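Local atomic coordinates of 3-polyprenyl-4-hydroxybenzoate decarboxylase and related decarboxylases (Pelotomaculum thermopropionicum, PDB entry 6H6X), a protein that probably catalyses reversible decarboxylation of aromatic acids, as a UbiD-family enzyme that works with a prenylated flavin, manganese and potassium. Residues G144-S149 / G207-E212. The protein carries 8 engineered substitutions. Sequence-based numbering, arbitrary orientation.
With MN (manganese (II) ion), chain H; K (potassium ion), chain G; 4LU (1-deoxy-5-O-phosphono-1-(3,3,4,5-tetramethyl-9,11-dioxo-2,3,8,9,10,11-hexahydro-7H-quinolino[1,8-fg]pteridin-12-ium-7-y l)-D-ribitol), chain I.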
ATOM      1  N   GLY B 144      44.241  -7.390 -14.392  1.00 96.63           N
ATOM      2  CA  GLY B 144      43.776  -8.784 -14.332  1.00 90.50           C
ATOM      3  C   GLY B 144      42.645  -9.131 -13.359  1.00 77.97           C
ATOM      4  O   GLY B 144      42.237 -10.271 -13.303  1.00 79.98           O
ATOM      5  N   VAL B 145      42.148  -8.183 -12.577  1.00 72.83           N
ATOM      6  CA  VAL B 145      41.054  -8.478 -11.655  1.00 71.98           C
ATOM      7  C   VAL B 145      39.711  -8.782 -12.372  1.00 63.60           C
ATOM      8  O   VAL B 145      39.424  -8.249 -13.457  1.00 49.72           O
ATOM      9  CB  VAL B 145      40.841  -7.349 -10.614  1.00 83.76           C
ATOM     10  CG1 VAL B 145      42.097  -7.175  -9.753  1.00 85.40           C
ATOM     11  CG2 VAL B 145      40.391  -6.036 -11.281  1.00 84.31           C
ATOM     12  N   ARG B 146      38.920  -9.645 -11.741  1.00 60.24           N
ATOM     13  CA  ARG B 146      37.645 -10.088 -12.274  1.00 61.51           C
ATOM     14  C   ARG B 146      36.477  -9.264 -11.715  1.00 58.43           C
ATOM     15  O   ARG B 146      36.434  -8.984 -10.514  1.00 58.21           O
ATOM     16  CB  ARG B 146      37.436 -11.548 -11.924  1.00 60.50           C
ATOM     17  CG  ARG B 146      36.283 -12.185 -12.674  1.00 57.91           C
ATOM     18  CD  ARG B 146      36.496 -13.694 -12.714  1.00 59.11           C
ATOM     19  NE  ARG B 146      36.609 -14.240 -11.364  1.00 57.99           N
ATOM     20  CZ  ARG B 146      37.089 -15.448 -11.057  1.00 53.59           C
ATOM     21  NH1 ARG B 146      37.493 -16.291 -11.980  1.00 57.30           N
ATOM     22  NH2 ARG B 146      37.109 -15.827  -9.802  1.00 52.76           N
ATOM     23  N   ASN B 147      35.530  -8.922 -12.590  1.00 51.34           N
ATOM     24  CA  ASN B 147      34.283  -8.265 -12.217  1.00 47.62           C
ATOM     25  C   ASN B 147      33.069  -8.983 -12.833  1.00 44.72           C
ATOM     26  O   ASN B 147      33.145  -9.509 -13.929  1.00 42.95           O
ATOM     27  CB  ASN B 147      34.317  -6.816 -12.705  1.00 51.31           C
ATOM     28  CG  ASN B 147      33.250  -5.934 -12.049  1.00 55.78           C
ATOM     29  OD1 ASN B 147      33.428  -5.480 -10.909  1.00 52.31           O
ATOM     30  ND2 ASN B 147      32.139  -5.652 -12.793  1.00 57.06           N
ATOM     31  N   VAL B 148      31.942  -8.934 -12.128  1.00 42.85           N
ATOM     32  CA  VAL B 148      30.681  -9.441 -12.610  1.00 42.79           C
ATOM     33  C   VAL B 148      29.629  -8.312 -12.489  1.00 43.62           C
ATOM     34  O   VAL B 148      29.559  -7.644 -11.481  1.00 44.10           O
ATOM     35  CB  VAL B 148      30.242 -10.636 -11.772  1.00 42.21           C
ATOM     36  CG1 VAL B 148      28.984 -11.280 -12.329  1.00 37.46           C
ATOM     37  CG2 VAL B 148      31.410 -11.620 -11.610  1.00 47.79           C
ATOM     38  N   SER B 149      28.827  -8.137 -13.525  1.00 42.86           N
ATOM     39  CA  SER B 149      27.677  -7.230 -13.519  1.00 47.98           C
ATOM     40  C   SER B 149      26.597  -7.748 -14.483  1.00 42.33           C
ATOM     41  O   SER B 149      26.847  -8.655 -15.289  1.00 43.45           O
ATOM     42  CB  SER B 149      28.131  -5.806 -13.951  1.00 46.85           C
ATOM     43  OG  SER B 149      29.048  -5.862 -15.041  1.00 49.48           O
ATOM     44  N   GLY B 207      38.412  -3.364  -7.141  1.00104.70           N
ATOM     45  CA  GLY B 207      38.965  -4.720  -7.343  1.00102.78           C
ATOM     46  C   GLY B 207      38.491  -5.893  -6.479  1.00 93.26           C
ATOM     47  O   GLY B 207      39.325  -6.690  -6.021  1.00 89.19           O
ATOM     48  N   VAL B 208      37.185  -6.040  -6.249  1.00 74.97           N
ATOM     49  CA  VAL B 208      36.698  -7.247  -5.557  1.00 75.98           C
ATOM     50  C   VAL B 208      35.767  -8.037  -6.468  1.00 70.61           C
ATOM     51  O   VAL B 208      34.834  -7.507  -7.087  1.00 65.63           O
ATOM     52  CB  VAL B 208      36.122  -7.000  -4.135  1.00 75.29           C
ATOM     53  CG1 VAL B 208      35.086  -5.929  -4.133  1.00 87.15           C
ATOM     54  CG2 VAL B 208      35.531  -8.270  -3.539  1.00 74.21           C
ATOM     55  N   ASP B 209      36.062  -9.328  -6.525  1.00 65.06           N
ATOM     56  CA  ASP B 209      35.494 -10.233  -7.494  1.00 57.43           C
ATOM     57  C   ASP B 209      34.134 -10.675  -6.955  1.00 51.59           C
ATOM     58  O   ASP B 209      34.021 -11.345  -5.915  1.00 44.39           O
ATOM     59  CB  ASP B 209      36.470 -11.405  -7.691  1.00 61.41           C
ATOM     60  CG  ASP B 209      35.923 -12.510  -8.570  1.00 63.12           C
ATOM     61  OD1 ASP B 209      34.809 -12.390  -9.113  1.00 64.42           O
ATOM     62  OD2 ASP B 209      36.636 -13.523  -8.713  1.00 59.72           O
ATOM     63  N   GLU B 210      33.079 -10.282  -7.666  1.00 42.02           N
ATOM     64  CA  GLU B 210      31.743 -10.699  -7.234  1.00 46.28           C
ATOM     65  C   GLU B 210      31.506 -12.195  -7.246  1.00 39.54           C
ATOM     66  O   GLU B 210      30.649 -12.666  -6.506  1.00 39.72           O
ATOM     67  CB  GLU B 210      30.662  -9.977  -8.008  1.00 48.17           C
ATOM     68  CG  GLU B 210      30.656  -8.501  -7.660  1.00 48.58           C
ATOM     69  CD  GLU B 210      31.462  -7.648  -8.621  1.00 46.56           C
ATOM     70  OE1 GLU B 210      32.397  -8.134  -9.330  1.00 43.53           O
ATOM     71  OE2 GLU B 210      31.101  -6.460  -8.676  1.00 47.40           O
ATOM     72  N   LEU B 211      32.260 -12.960  -8.012  1.00 36.13           N
ATOM     73  CA  LEU B 211      32.109 -14.455  -7.925  1.00 38.84           C
ATOM     74  C   LEU B 211      32.566 -14.995  -6.552  1.00 39.00           C
ATOM     75  O   LEU B 211      32.015 -15.955  -6.044  1.00 41.87           O
ATOM     76  CB  LEU B 211      32.871 -15.149  -9.057  1.00 37.73           C
ATOM     77  CG  LEU B 211      32.397 -14.849 -10.473  1.00 40.20           C
ATOM     78  CD1 LEU B 211      33.194 -15.693 -11.466  1.00 41.55           C
ATOM     79  CD2 LEU B 211      30.905 -15.108 -10.673  1.00 39.64           C
ATOM     80  N   GLU B 212      33.533 -14.324  -5.946  1.00 47.63           N
ATOM     81  CA  GLU B 212      34.003 -14.620  -4.581  1.00 47.72           C
ATOM     82  C   GLU B 212      33.011 -14.215  -3.522  1.00 40.85           C
ATOM     83  O   GLU B 212      32.849 -14.904  -2.505  1.00 42.83           O
ATOM     84  CB  GLU B 212      35.378 -13.965  -4.342  1.00 48.79           C
ATOM     85  CG  GLU B 212      36.416 -14.600  -5.242  1.00 52.46           C
ATOM     86  CD  GLU B 212      37.850 -14.153  -4.997  1.00 59.67           C
ATOM     87  OE1 GLU B 212      38.099 -13.093  -4.374  1.00 67.70           O
ATOM     88  OE2 GLU B 212      38.750 -14.871  -5.476  1.00 60.60           O
TER
HETATM   89 MN    MN H 502      32.476  -4.738  -9.429  1.00 61.91          MN
HETATM   90  K     K G 501      28.780  -5.651  -9.602  1.00 51.54           K
HETATM   91  C9  4LU I 503      20.973  -4.975 -13.063  1.00 56.45           C
HETATM   92  C8  4LU I 503      19.931  -5.950 -13.058  1.00 49.77           C
HETATM   93  C7  4LU I 503      19.063  -6.129 -14.141  1.00 47.98           C
HETATM   94  C10 4LU I 503      22.585  -2.486 -15.375  1.00 57.01           C
HETATM   95  C6  4LU I 503      19.089  -5.086 -15.244  1.00 50.55           C
HETATM   96  N3  4LU I 503      23.629  -1.690 -17.838  1.00 57.60           N
HETATM   97  C2  4LU I 503      24.326  -1.447 -16.682  1.00 58.97           C
HETATM   98  C13 4LU I 503      16.910  -5.836 -16.697  1.00 50.40           C
HETATM   99  C5  4LU I 503      18.235  -5.116 -16.544  1.00 51.50           C
HETATM  100  C1  4LU I 503      19.355  -3.036 -17.233  1.00 53.93           C
HETATM  101  O2  4LU I 503      25.454  -0.866 -16.743  1.00 59.62           O
HETATM  102  N1  4LU I 503      23.817  -1.849 -15.479  1.00 56.51           N
HETATM  103  C4  4LU I 503      22.412  -2.312 -17.846  1.00 57.66           C
HETATM  104  O4  4LU I 503      21.812  -2.531 -18.929  1.00 55.60           O
HETATM  105  C4A 4LU I 503      21.817  -2.748 -16.533  1.00 55.83           C
HETATM  106  N5  4LU I 503      20.565  -3.442 -16.444  1.00 55.88           N
HETATM  107  C3  4LU I 503      18.516  -4.043 -17.538  1.00 56.76           C
HETATM  108  C12 4LU I 503      19.055  -6.163 -17.352  1.00 54.10           C
HETATM  109  C5A 4LU I 503      20.270  -4.218 -15.290  1.00 50.93           C
HETATM  110  C7M 4LU I 503      17.956  -7.180 -14.084  1.00 53.52           C
HETATM  111  C8M 4LU I 503      19.879  -6.817 -11.829  1.00 52.53           C
HETATM  112  C9A 4LU I 503      21.171  -4.055 -14.115  1.00 52.64           C
HETATM  113  N10 4LU I 503      22.086  -2.934 -14.124  1.00 50.44           N
HETATM  114  C1' 4LU I 503      22.879  -2.590 -12.946  1.00 54.91           C
HETATM  115  C2' 4LU I 503      24.245  -3.294 -12.773  1.00 56.20           C
HETATM  116  O2' 4LU I 503      24.204  -4.699 -13.042  1.00 55.03           O
HETATM  117  C3' 4LU I 503      24.671  -3.120 -11.324  1.00 57.27           C
HETATM  118  O3' 4LU I 503      24.557  -1.743 -10.956  1.00 54.84           O
HETATM  119  C4' 4LU I 503      26.078  -3.670 -11.067  1.00 58.26           C
HETATM  120  O4' 4LU I 503      26.362  -3.947  -9.663  1.00 47.19           O
HETATM  121  C5' 4LU I 503      27.219  -2.799 -11.565  1.00 58.22           C
HETATM  122  O5' 4LU I 503      28.353  -3.597 -11.163  1.00 62.64           O
HETATM  123  P   4LU I 503      29.861  -3.004 -11.037  1.00 61.63           P
HETATM  124  O2P 4LU I 503      30.798  -4.205 -10.812  1.00 59.05           O
HETATM  125  O3P 4LU I 503      30.170  -2.348 -12.415  1.00 50.87           O
HETATM  126  O1P 4LU I 503      29.800  -2.072  -9.826  1.00 60.88           O
HETATM  127  O   HOH W   1      31.052  -3.657  -7.839  1.00 49.64           O
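Arg-146 and Asp-209 meet in a salt bridge that clasps the start of a helix, and with the metal-binding Glu-210 next door they illustrate how a UbiD enzyme builds its cofactor site where a strand meets a helix N-terminus. From CB onward, Arg-146 runs along Asp-209: Arg-146 CB lies 3.8 Å from Asp-209 CG, and CG passes near OD1. CD is near both Asp-209 OD2 and Leu-211 CD1, and the bend at chi3 (58°) turns the guanidinium side-on to the carboxylate. Arg-146 NE and NH2 then both grip Asp-209 OD2, NH2 at 2.6 Å, with the two planes 61° apart, while Leu-211 CD1 lies over one guanidinium face, toward its rim. NH1 pairs instead with Glu-233. The other carboxylate oxygen, Asp-209 OD1, caps the helix by accepting from Leu-211 N at 2.8 Å. With an alanine here in place of Arg-146, Asp-209 is likely to lose its countercharge and be freer to turn, its capping bond to Leu-211 N less firmly placed.

One residue on, Glu-210 bends at chi2 (95°), which brings its carboxylate back to the strand. Glu-210 OE1 accepts from Val-148 N at 2.9 Å, from above the carboxylate plane. Glu-210 OE2 bridges manganese (2.3 Å) and potassium (2.6 Å). Asn-147 OD1 binds manganese at 1.9 Å and its ND2 donates to phosphate O2P of the prenylated flavin, an oxygen shared by both metals; His-169 completes the protein ligands of manganese. Val-148 O joins the potassium shell, and Val-148 CG2 packs on Leu-211 CG.

Strand 146-157 pairs antiparallel with strand 130-139, whose Ile-135 and Ile-137 touch Val-148; helix 210-217 begins against the strand, with Leu-224 of strand 223-226 touching both Arg-146 and Leu-211.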